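Local atomic coordinates of putative NAD(P)H nitroreductase MhqN (Bacillus subtilis, PDB entry 3BEM), a protein that probably acts as an FMN-dependent NAD(P)H nitroreductase that may contribute to the breakdown and detoxification of aromatic compounds. Residues B[99-109]-B[120-131]. The protein carries 3 engineered substitutions. Sequence-based numbering, arbitrary orientation.
Sequences YQQAADIYEGL and YDHMVQDTVSFY
Tyr106 of helix 102-109 packs as a knob among Tyr120, Met123, Val124 and Thr127 of helix 120-131, in a near-antiparallel pair of successive helices beside the FMN-pocket loop; the axes approach to 9.3 Å at 149°. The selenium of selenomethionine Met123 lies over one face of the Tyr106 ring, SE 4.0 Å from the centroid, a Met-aromatic contact made possible by a side chain bent at its last torsion. At the ring edge Thr127 OG1 stands 2.9 Å from Tyr106 OH, which is also hydrogen-bonded to the carbonyl of Phe54, so this buried phenol ties the pair to the FMN-pocket loop. Tyr120 reaches across with CG anti to its backbone N (chi1 160°), and its OH donates to Ala103 O over a short 2.5 Å, tilted 33° from the carbonyl plane. Small Ala102 and Ala103 let the backbones close in, and Val124 CG2 comes within 3.7 Å of Ala103 CA. At the other end Tyr99 and Tyr131 lie with their ring planes almost parallel but offset, so that each CB rests on the other's face, Tyr99 CB 4.0 Å from the Tyr131 centroid. Tyr99 OH is hydrogen-bonded to Lys139 and Tyr131 OH to His58; the side chain of Tyr131 is about 7 Å from a bound FMN. Such pairing through a short connection is typical of a helical hairpin, here inserted between strand 88-95 and helix 136-161 of the nitroreductase fold.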
# COMPACT_ATOMS: atom_id res chain seq x y z
N TYR B 99 -6.34 -11.84 -12.57
CA TYR B 99 -5.46 -12.63 -13.40
C TYR B 99 -6.09 -13.00 -14.73
O TYR B 99 -5.38 -13.28 -15.69
CB TYR B 99 -5.06 -13.88 -12.65
CG TYR B 99 -6.19 -14.85 -12.42
CD1 TYR B 99 -7.03 -14.71 -11.32
CD2 TYR B 99 -6.44 -15.89 -13.30
CE1 TYR B 99 -8.07 -15.58 -11.10
CE2 TYR B 99 -7.49 -16.76 -13.09
CZ TYR B 99 -8.29 -16.60 -11.98
OH TYR B 99 -9.33 -17.46 -11.78
N GLN B 100 -7.42 -13.02 -14.79
CA GLN B 100 -8.14 -13.28 -16.05
C GLN B 100 -7.88 -12.27 -17.14
O GLN B 100 -8.16 -12.54 -18.31
CB GLN B 100 -9.66 -13.38 -15.83
CG GLN B 100 -10.03 -14.64 -15.06
CD GLN B 100 -11.47 -14.68 -14.53
OE1 GLN B 100 -11.86 -15.66 -13.91
NE2 GLN B 100 -12.24 -13.62 -14.75
N GLN B 101 -7.35 -11.10 -16.80
CA GLN B 101 -7.03 -10.12 -17.84
C GLN B 101 -5.57 -10.19 -18.30
O GLN B 101 -5.12 -9.32 -19.01
CB GLN B 101 -7.31 -8.71 -17.38
CG GLN B 101 -8.71 -8.45 -16.86
CD GLN B 101 -8.92 -6.99 -16.50
OE1 GLN B 101 -8.29 -6.10 -17.08
NE2 GLN B 101 -9.81 -6.74 -15.54
N ALA B 102 -4.83 -11.19 -17.86
CA ALA B 102 -3.44 -11.35 -18.33
C ALA B 102 -3.36 -11.37 -19.87
O ALA B 102 -2.56 -10.67 -20.47
CB ALA B 102 -2.79 -12.61 -17.73
N ALA B 103 -4.19 -12.18 -20.51
CA ALA B 103 -4.16 -12.31 -21.97
C ALA B 103 -4.33 -10.95 -22.64
O ALA B 103 -3.62 -10.63 -23.58
CB ALA B 103 -5.20 -13.27 -22.44
N ASP B 104 -5.28 -10.13 -22.17
CA ASP B 104 -5.47 -8.80 -22.73
C ASP B 104 -4.35 -7.85 -22.39
O ASP B 104 -3.90 -7.10 -23.25
CB ASP B 104 -6.79 -8.19 -22.25
CG ASP B 104 -8.02 -8.91 -22.83
OD1 ASP B 104 -8.04 -9.25 -24.05
OD2 ASP B 104 -8.97 -9.14 -22.04
N ILE B 105 -3.90 -7.85 -21.13
CA ILE B 105 -2.85 -6.92 -20.72
C ILE B 105 -1.53 -7.14 -21.48
O ILE B 105 -0.88 -6.16 -21.88
CB ILE B 105 -2.65 -6.97 -19.20
CG1 ILE B 105 -3.93 -6.43 -18.53
CG2 ILE B 105 -1.35 -6.18 -18.80
CD1 ILE B 105 -3.92 -6.49 -17.00
N TYR B 106 -1.19 -8.40 -21.75
CA TYR B 106 0.10 -8.76 -22.33
C TYR B 106 0.07 -8.76 -23.87
O TYR B 106 1.09 -8.88 -24.51
CB TYR B 106 0.58 -10.13 -21.86
CG TYR B 106 0.71 -10.29 -20.37
CD1 TYR B 106 0.84 -9.17 -19.53
CD2 TYR B 106 0.76 -11.54 -19.79
CE1 TYR B 106 0.92 -9.32 -18.14
CE2 TYR B 106 0.85 -11.70 -18.46
CZ TYR B 106 0.94 -10.59 -17.62
OH TYR B 106 1.05 -10.79 -16.25
N GLU B 107 -1.10 -8.57 -24.45
CA GLU B 107 -1.27 -8.74 -25.90
C GLU B 107 -0.43 -7.76 -26.72
O GLU B 107 0.10 -8.12 -27.76
CB GLU B 107 -2.73 -8.62 -26.25
CG GLU B 107 -3.04 -9.28 -27.57
CD GLU B 107 -4.51 -9.60 -27.77
OE1 GLU B 107 -5.35 -9.17 -26.96
OE2 GLU B 107 -4.82 -10.29 -28.78
N GLY B 108 -0.28 -6.52 -26.26
CA GLY B 108 0.53 -5.55 -27.02
C GLY B 108 1.99 -5.98 -27.21
O GLY B 108 2.63 -5.62 -28.20
N LEU B 109 2.52 -6.73 -26.25
CA LEU B 109 3.86 -7.35 -26.37
C LEU B 109 3.94 -8.24 -27.62
O LEU B 109 4.94 -8.24 -28.30
CB LEU B 109 4.21 -8.17 -25.15
CG LEU B 109 4.34 -7.29 -23.88
CD1 LEU B 109 4.41 -8.20 -22.70
CD2 LEU B 109 5.55 -6.41 -23.99
N TYR B 120 4.23 -15.38 -25.66
CA TYR B 120 3.05 -14.69 -25.12
C TYR B 120 2.13 -15.70 -24.48
O TYR B 120 1.68 -15.51 -23.37
CB TYR B 120 2.35 -13.88 -26.23
CG TYR B 120 0.92 -13.52 -25.94
CD1 TYR B 120 0.60 -12.40 -25.19
CD2 TYR B 120 -0.13 -14.31 -26.41
CE1 TYR B 120 -0.73 -12.09 -24.93
CE2 TYR B 120 -1.45 -13.99 -26.16
CZ TYR B 120 -1.74 -12.88 -25.40
OH TYR B 120 -3.06 -12.56 -25.14
N ASP B 121 1.83 -16.81 -25.15
CA ASP B 121 0.98 -17.82 -24.52
C ASP B 121 1.56 -18.35 -23.22
O ASP B 121 0.82 -18.59 -22.26
CB ASP B 121 0.73 -19.00 -25.48
CG ASP B 121 -0.19 -18.63 -26.62
OD1 ASP B 121 -0.86 -17.59 -26.57
OD2 ASP B 121 -0.25 -19.40 -27.61
N HIS B 122 2.89 -18.52 -23.20
CA HIS B 122 3.59 -19.01 -22.02
C HIS B 122 3.47 -18.00 -20.87
O HIS B 122 3.24 -18.37 -19.71
CB HIS B 122 5.07 -19.24 -22.35
CG HIS B 122 5.87 -19.70 -21.17
ND1 HIS B 122 5.79 -20.99 -20.69
CD2 HIS B 122 6.73 -19.04 -20.36
CE1 HIS B 122 6.58 -21.11 -19.64
NE2 HIS B 122 7.15 -19.94 -19.41
N MSE B 123 3.66 -16.73 -21.21
CA MSE B 123 3.61 -15.67 -20.19
C MSE B 123 2.23 -15.57 -19.55
O MSE B 123 2.11 -15.44 -18.32
CB MSE B 123 4.01 -14.35 -20.77
CG MSE B 123 3.94 -13.22 -19.78
SE MSE B 123 4.32 -11.50 -20.60
CE MSE B 123 6.24 -11.82 -20.97
N VAL B 124 1.19 -15.58 -20.38
CA VAL B 124 -0.20 -15.60 -19.90
C VAL B 124 -0.41 -16.83 -19.01
O VAL B 124 -0.89 -16.75 -17.86
CB VAL B 124 -1.19 -15.58 -21.08
CG1 VAL B 124 -2.61 -15.76 -20.59
CG2 VAL B 124 -1.04 -14.33 -21.97
N GLN B 125 0.03 -18.00 -19.50
CA GLN B 125 -0.10 -19.23 -18.71
C GLN B 125 0.63 -19.22 -17.37
O GLN B 125 0.06 -19.68 -16.38
CB GLN B 125 0.32 -20.48 -19.55
CG GLN B 125 -0.75 -20.82 -20.59
CD GLN B 125 -0.36 -21.98 -21.53
OE1 GLN B 125 0.83 -22.33 -21.68
NE2 GLN B 125 -1.38 -22.59 -22.17
N ASP B 126 1.84 -18.66 -17.31
CA ASP B 126 2.58 -18.48 -16.05
C ASP B 126 1.76 -17.66 -15.05
O ASP B 126 1.61 -18.06 -13.89
CB ASP B 126 3.93 -17.77 -16.28
CG ASP B 126 5.07 -18.71 -16.74
OD1 ASP B 126 4.91 -19.96 -16.75
OD2 ASP B 126 6.16 -18.18 -17.09
N THR B 127 1.22 -16.52 -15.49
CA THR B 127 0.48 -15.62 -14.61
C THR B 127 -0.82 -16.25 -14.13
O THR B 127 -1.11 -16.30 -12.95
CB THR B 127 0.18 -14.25 -15.29
OG1 THR B 127 1.42 -13.59 -15.57
CG2 THR B 127 -0.66 -13.35 -14.36
N VAL B 128 -1.59 -16.79 -15.05
CA VAL B 128 -2.85 -17.46 -14.70
C VAL B 128 -2.63 -18.63 -13.74
O VAL B 128 -3.30 -18.75 -12.71
CB VAL B 128 -3.60 -17.85 -15.98
CG1 VAL B 128 -4.87 -18.64 -15.68
CG2 VAL B 128 -3.92 -16.57 -16.75
N SER B 129 -1.66 -19.49 -14.06
CA SER B 129 -1.42 -20.61 -13.21
C SER B 129 -0.84 -20.23 -11.85
O SER B 129 -1.13 -20.91 -10.90
CB SER B 129 -0.55 -21.67 -13.91
OG SER B 129 0.78 -21.24 -14.03
N PHE B 130 -0.05 -19.17 -11.77
CA PHE B 130 0.41 -18.67 -10.46
C PHE B 130 -0.79 -18.44 -9.52
O PHE B 130 -0.79 -18.90 -8.38
CB PHE B 130 1.21 -17.38 -10.61
CG PHE B 130 1.98 -17.00 -9.38
CD1 PHE B 130 1.41 -16.22 -8.40
CD2 PHE B 130 3.29 -17.43 -9.20
CE1 PHE B 130 2.10 -15.85 -7.27
CE2 PHE B 130 4.00 -17.08 -8.07
CZ PHE B 130 3.39 -16.30 -7.09
N TYR B 131 -1.82 -17.76 -10.00
CA TYR B 131 -3.01 -17.52 -9.23
C TYR B 131 -3.87 -18.77 -9.01
O TYR B 131 -4.19 -19.11 -7.89
CB TYR B 131 -3.87 -16.41 -9.86
CG TYR B 131 -3.32 -15.02 -9.59
CD1 TYR B 131 -2.15 -14.57 -10.21
CD2 TYR B 131 -3.92 -14.20 -8.63
CE1 TYR B 131 -1.65 -13.30 -9.96
CE2 TYR B 131 -3.42 -12.90 -8.38
CZ TYR B 131 -2.27 -12.47 -9.02
OH TYR B 131 -1.77 -11.23 -8.71